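Local coordinates for protein putative pyrazinamidase/nicotinamidase (Streptococcus mutans, PDB 3S2S) that probably hydrolyses nicotinamide and pyrazinamide to their acids, as a zinc-binding member of the isochorismatase family, at residues A[44-55]-A[105-116]. Numbering follows the deposited sequence.
Sequences YTYDFVADDGKL and HNIKGTSGRDLY. With ZN (zinc ion), chain E; CAD (cacodylic acid), chain F.
Asp47 OD2 is gripped from two sources: Asn106 N reaches its anti side at 2.8 Å, and a water donates to it. That same water accepts from Lys54 NZ and Ile107 N and donates to Thr110 OG1, while Asp47 OD1 takes Lys54 N from above the carboxylate plane. Held at both oxygens, the carboxylate lies against Gly112 CA, 3.4 Å from OD2, and glycine is what permits so close an approach. Beside it, Thr45 OG1 donates to Asn106 OD1 at 2.9 Å, in the amide plane and on a lone pair; ND2 bonds to Asp87 O, fixing the amide's flip. The backbones add Asp47 N to Gly112 O and a single bridge at Thr45 and Leu115, flanked by Tyr46 N to Asp114 O and Tyr116 N to Tyr44 O.

Further along, Tyr116 meets Tyr46 edge-to-face, CD1 over the ring centre, planes 58° apart; Val49 CG1 makes a CH-pi contact with one Tyr116 face, offset toward the rim.

Leu55 CD2 sits over a face of His105, whose NE2 binds zinc at 2.2 Å with Asp87, His89, Glu98 and two waters; ND1 bonds to Pro103 O, fixing the ring's rotation, a case of second-shell bonds setting up a metal ligand. Phe48 CZ touches His105 CD2 at 3.5 Å, and its ring carries a cacodylate methyl over one face, joining metal site and ligand pocket. Thr45 and Asn106 pack on Ile86 of strand 81-87, and Leu115 on Ala120 and Tyr123 of helix 119-125.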
loop_
_atom_site.group_PDB
_atom_site.type_symbol
_atom_site.label_atom_id
_atom_site.label_comp_id
_atom_site.label_asym_id
_atom_site.label_seq_id
_atom_site.Cartn_x
_atom_site.Cartn_y
_atom_site.Cartn_z
ATOM N N TYR A 44 1.962 5.938 24.067
ATOM C CA TYR A 44 2.209 5.972 25.507
ATOM C C TYR A 44 1.784 7.316 26.096
ATOM O O TYR A 44 2.608 8.112 26.585
ATOM C CB TYR A 44 3.666 5.613 25.846
ATOM C CG TYR A 44 3.778 5.158 27.278
ATOM C CD1 TYR A 44 3.261 3.921 27.668
ATOM C CD2 TYR A 44 4.354 5.980 28.243
ATOM C CE1 TYR A 44 3.324 3.511 29.009
ATOM C CE2 TYR A 44 4.433 5.575 29.583
ATOM C CZ TYR A 44 3.919 4.342 29.946
ATOM O OH TYR A 44 3.982 3.958 31.278
ATOM N N THR A 45 0.479 7.576 26.024
ATOM C CA THR A 45 -0.044 8.882 26.404
ATOM C C THR A 45 -0.950 8.813 27.631
ATOM O O THR A 45 -1.366 7.737 28.085
ATOM C CB THR A 45 -0.869 9.509 25.258
ATOM O OG1 THR A 45 -2.021 8.693 25.012
ATOM C CG2 THR A 45 -0.027 9.648 23.967
ATOM N N TYR A 46 -1.266 9.987 28.163
ATOM C CA TYR A 46 -2.120 10.066 29.344
ATOM C C TYR A 46 -3.437 9.311 29.213
ATOM O O TYR A 46 -3.834 8.580 30.128
ATOM C CB TYR A 46 -2.353 11.524 29.733
ATOM C CG TYR A 46 -1.340 12.005 30.750
ATOM C CD1 TYR A 46 0.002 12.182 30.403
ATOM C CD2 TYR A 46 -1.724 12.278 32.054
ATOM C CE1 TYR A 46 0.937 12.607 31.334
ATOM C CE2 TYR A 46 -0.792 12.709 33.000
ATOM C CZ TYR A 46 0.530 12.878 32.637
ATOM O OH TYR A 46 1.444 13.309 33.586
ATOM N N ASP A 47 -4.131 9.461 28.088
ATOM C CA ASP A 47 -5.413 8.757 27.955
ATOM C C ASP A 47 -5.315 7.235 27.981
ATOM O O ASP A 47 -6.279 6.555 28.349
ATOM C CB ASP A 47 -6.186 9.211 26.713
ATOM C CG ASP A 47 -7.026 10.448 26.978
ATOM O OD1 ASP A 47 -7.348 10.712 28.166
ATOM O OD2 ASP A 47 -7.344 11.153 26.009
ATOM N N PHE A 48 -4.155 6.694 27.619
ATOM C CA PHE A 48 -3.972 5.245 27.631
ATOM C C PHE A 48 -3.296 4.697 28.884
ATOM O O PHE A 48 -3.264 3.482 29.080
ATOM C CB PHE A 48 -3.174 4.797 26.409
ATOM C CG PHE A 48 -3.959 4.873 25.132
ATOM C CD1 PHE A 48 -5.082 4.084 24.950
ATOM C CD2 PHE A 48 -3.577 5.736 24.118
ATOM C CE1 PHE A 48 -5.816 4.149 23.757
ATOM C CE2 PHE A 48 -4.305 5.803 22.926
ATOM C CZ PHE A 48 -5.424 5.008 22.761
ATOM N N VAL A 49 -2.757 5.584 29.713
ATOM C CA VAL A 49 -1.880 5.164 30.800
ATOM C C VAL A 49 -2.305 5.707 32.170
ATOM O O VAL A 49 -2.281 4.975 33.162
ATOM C CB VAL A 49 -0.420 5.566 30.520
ATOM C CG1 VAL A 49 0.529 5.019 31.613
ATOM C CG2 VAL A 49 0.003 5.068 29.110
ATOM N N ALA A 50 -2.677 6.983 32.216
ATOM C CA ALA A 50 -2.898 7.671 33.493
ATOM C C ALA A 50 -4.132 7.159 34.232
ATOM O O ALA A 50 -5.062 6.620 33.637
ATOM C CB ALA A 50 -2.983 9.181 33.273
ATOM N N ASP A 51 -4.135 7.311 35.553
ATOM C CA ASP A 51 -5.322 6.959 36.310
ATOM C C ASP A 51 -6.600 7.573 35.717
ATOM O O ASP A 51 -7.616 6.896 35.596
ATOM C CB ASP A 51 -5.167 7.386 37.777
ATOM C CG ASP A 51 -4.245 6.468 38.563
ATOM O OD1 ASP A 51 -4.002 5.323 38.117
ATOM O OD2 ASP A 51 -3.773 6.886 39.645
ATOM N N ASP A 52 -6.550 8.848 35.345
ATOM C CA ASP A 52 -7.758 9.538 34.882
ATOM C C ASP A 52 -7.910 9.521 33.351
ATOM O O ASP A 52 -8.764 10.213 32.799
ATOM C CB ASP A 52 -7.798 10.973 35.411
ATOM C CG ASP A 52 -6.577 11.778 35.002
ATOM O OD1 ASP A 52 -5.611 11.186 34.470
ATOM O OD2 ASP A 52 -6.584 13.009 35.211
ATOM N N GLY A 53 -7.080 8.727 32.677
ATOM C CA GLY A 53 -7.105 8.668 31.220
ATOM C C GLY A 53 -8.385 8.065 30.671
ATOM O O GLY A 53 -8.936 7.112 31.233
ATOM N N LYS A 54 -8.844 8.606 29.545
ATOM C CA LYS A 54 -10.142 8.230 28.978
ATOM C C LYS A 54 -10.275 6.780 28.492
ATOM O O LYS A 54 -11.379 6.243 28.415
ATOM C CB LYS A 54 -10.522 9.202 27.860
ATOM C CG LYS A 54 -10.635 10.642 28.327
ATOM C CD LYS A 54 -10.973 11.560 27.171
ATOM C CE LYS A 54 -10.817 13.011 27.568
ATOM N NZ LYS A 54 -11.023 13.900 26.405
ATOM N N LEU A 55 -9.162 6.141 28.159
ATOM C CA LEU A 55 -9.204 4.748 27.732
ATOM C C LEU A 55 -8.012 4.050 28.340
ATOM O O LEU A 55 -7.266 3.332 27.663
ATOM C CB LEU A 55 -9.146 4.655 26.204
ATOM C CG LEU A 55 -9.637 3.349 25.585
ATOM C CD1 LEU A 55 -11.047 3.011 26.067
ATOM C CD2 LEU A 55 -9.598 3.450 24.073
ATOM N N HIS A 105 -11.004 9.390 23.013
ATOM C CA HIS A 105 -9.697 9.244 23.645
ATOM C C HIS A 105 -8.672 9.895 22.736
ATOM O O HIS A 105 -8.867 9.931 21.515
ATOM C CB HIS A 105 -9.364 7.769 23.841
ATOM C CG HIS A 105 -9.314 6.989 22.564
ATOM N ND1 HIS A 105 -10.433 6.421 21.999
ATOM C CD2 HIS A 105 -8.279 6.681 21.749
ATOM C CE1 HIS A 105 -10.091 5.800 20.882
ATOM N NE2 HIS A 105 -8.790 5.947 20.705
ATOM N N ASN A 106 -7.589 10.415 23.319
ATOM C CA ASN A 106 -6.534 11.077 22.541
ATOM C C ASN A 106 -7.092 12.102 21.563
ATOM O O ASN A 106 -6.689 12.173 20.395
ATOM C CB ASN A 106 -5.637 10.061 21.799
ATOM C CG ASN A 106 -4.437 9.623 22.637
ATOM O OD1 ASN A 106 -4.508 9.564 23.864
ATOM N ND2 ASN A 106 -3.323 9.311 21.966
ATOM N N ILE A 107 -8.015 12.918 22.055
ATOM C CA ILE A 107 -8.602 13.944 21.207
ATOM C C ILE A 107 -7.585 15.038 20.904
ATOM O O ILE A 107 -6.902 15.536 21.806
ATOM C CB ILE A 107 -9.840 14.568 21.889
ATOM C CG1 ILE A 107 -10.895 13.491 22.170
ATOM C CG2 ILE A 107 -10.406 15.683 21.039
ATOM C CD1 ILE A 107 -11.292 12.660 20.924
ATOM N N LYS A 108 -7.485 15.414 19.637
ATOM C CA LYS A 108 -6.564 16.454 19.213
ATOM C C LYS A 108 -6.829 17.737 19.998
ATOM O O LYS A 108 -7.985 18.128 20.178
ATOM C CB LYS A 108 -6.696 16.689 17.709
ATOM C CG LYS A 108 -6.081 15.538 16.858
ATOM C CD LYS A 108 -6.185 15.828 15.369
ATOM N N GLY A 109 -5.755 18.356 20.476
ATOM C CA GLY A 109 -5.835 19.595 21.234
ATOM C C GLY A 109 -6.009 19.420 22.733
ATOM O O GLY A 109 -6.092 20.413 23.466
ATOM N N THR A 110 -6.057 18.172 23.199
ATOM C CA THR A 110 -6.263 17.879 24.614
ATOM C C THR A 110 -5.021 17.311 25.289
ATOM O O THR A 110 -4.125 16.766 24.634
ATOM C CB THR A 110 -7.421 16.884 24.859
ATOM O OG1 THR A 110 -7.049 15.571 24.399
ATOM C CG2 THR A 110 -8.700 17.347 24.153
ATOM N N SER A 111 -4.994 17.426 26.611
ATOM C CA SER A 111 -3.883 16.926 27.411
ATOM C C SER A 111 -3.801 15.392 27.393
ATOM O O SER A 111 -2.766 14.810 27.750
ATOM C CB SER A 111 -3.988 17.454 28.855
ATOM O OG SER A 111 -5.091 16.872 29.533
ATOM N N GLY A 112 -4.891 14.739 26.996
ATOM C CA GLY A 112 -4.909 13.287 26.870
ATOM C C GLY A 112 -3.823 12.741 25.956
ATOM O O GLY A 112 -3.394 11.591 26.133
ATOM N N ARG A 113 -3.383 13.552 24.984
ATOM C CA ARG A 113 -2.346 13.133 24.029
ATOM C C ARG A 113 -0.933 13.391 24.548
ATOM O O ARG A 113 0.045 13.071 23.870
ATOM C CB ARG A 113 -2.509 13.835 22.676
ATOM C CG ARG A 113 -3.823 13.576 21.995
ATOM C CD ARG A 113 -3.778 14.164 20.556
ATOM N NE ARG A 113 -3.084 13.257 19.632
ATOM C CZ ARG A 113 -2.259 13.625 18.652
ATOM N NH1 ARG A 113 -1.970 14.904 18.428
ATOM N NH2 ARG A 113 -1.712 12.693 17.877
ATOM N N ASP A 114 -0.817 13.968 25.744
ATOM C CA ASP A 114 0.506 14.176 26.335
ATOM C C ASP A 114 1.165 12.823 26.570
ATOM O O ASP A 114 0.498 11.899 27.015
ATOM C CB ASP A 114 0.406 14.867 27.694
ATOM C CG ASP A 114 0.052 16.342 27.593
ATOM O OD1 ASP A 114 0.082 16.904 26.483
ATOM O OD2 ASP A 114 -0.250 16.935 28.650
ATOM N N LEU A 115 2.467 12.723 26.310
ATOM C CA LEU A 115 3.217 11.524 26.670
ATOM C C LEU A 115 3.273 11.352 28.193
ATOM O O LEU A 115 3.347 12.338 28.947
ATOM C CB LEU A 115 4.635 11.597 26.109
ATOM C CG LEU A 115 4.712 11.550 24.585
ATOM C CD1 LEU A 115 6.094 11.983 24.105
ATOM C CD2 LEU A 115 4.382 10.118 24.159
ATOM N N TYR A 116 3.246 10.100 28.646
ATOM C CA TYR A 116 3.210 9.814 30.081
ATOM C C TYR A 116 4.601 9.481 30.605
ATOM O O TYR A 116 5.371 8.791 29.935
ATOM C CB TYR A 116 2.245 8.659 30.332
ATOM C CG TYR A 116 1.967 8.399 31.784
ATOM C CD1 TYR A 116 0.923 9.042 32.426
ATOM C CD2 TYR A 116 2.749 7.512 32.509
ATOM C CE1 TYR A 116 0.655 8.805 33.764
ATOM C CE2 TYR A 116 2.479 7.254 33.835
ATOM C CZ TYR A 116 1.439 7.912 34.459
ATOM O OH TYR A 116 1.180 7.666 35.800
HETATM ZN ZN ZN E . -7.879 5.320 18.810
HETATM AS AS CAD F . -4.056 1.073 21.101
HETATM C C1 CAD F . -3.243 2.498 22.152
HETATM C C2 CAD F . -6.030 1.220 21.106
HETATM O O1 CAD F . -3.486 -0.414 21.470
HETATM O O HOH W 1 -8.509 13.267 24.952
HETATM O O HOH W 2 -1.720 8.320 36.791
HETATM O O HOH W 3 -7.294 3.462 19.703
HETATM O O HOH W 4 -6.823 4.522 16.985
#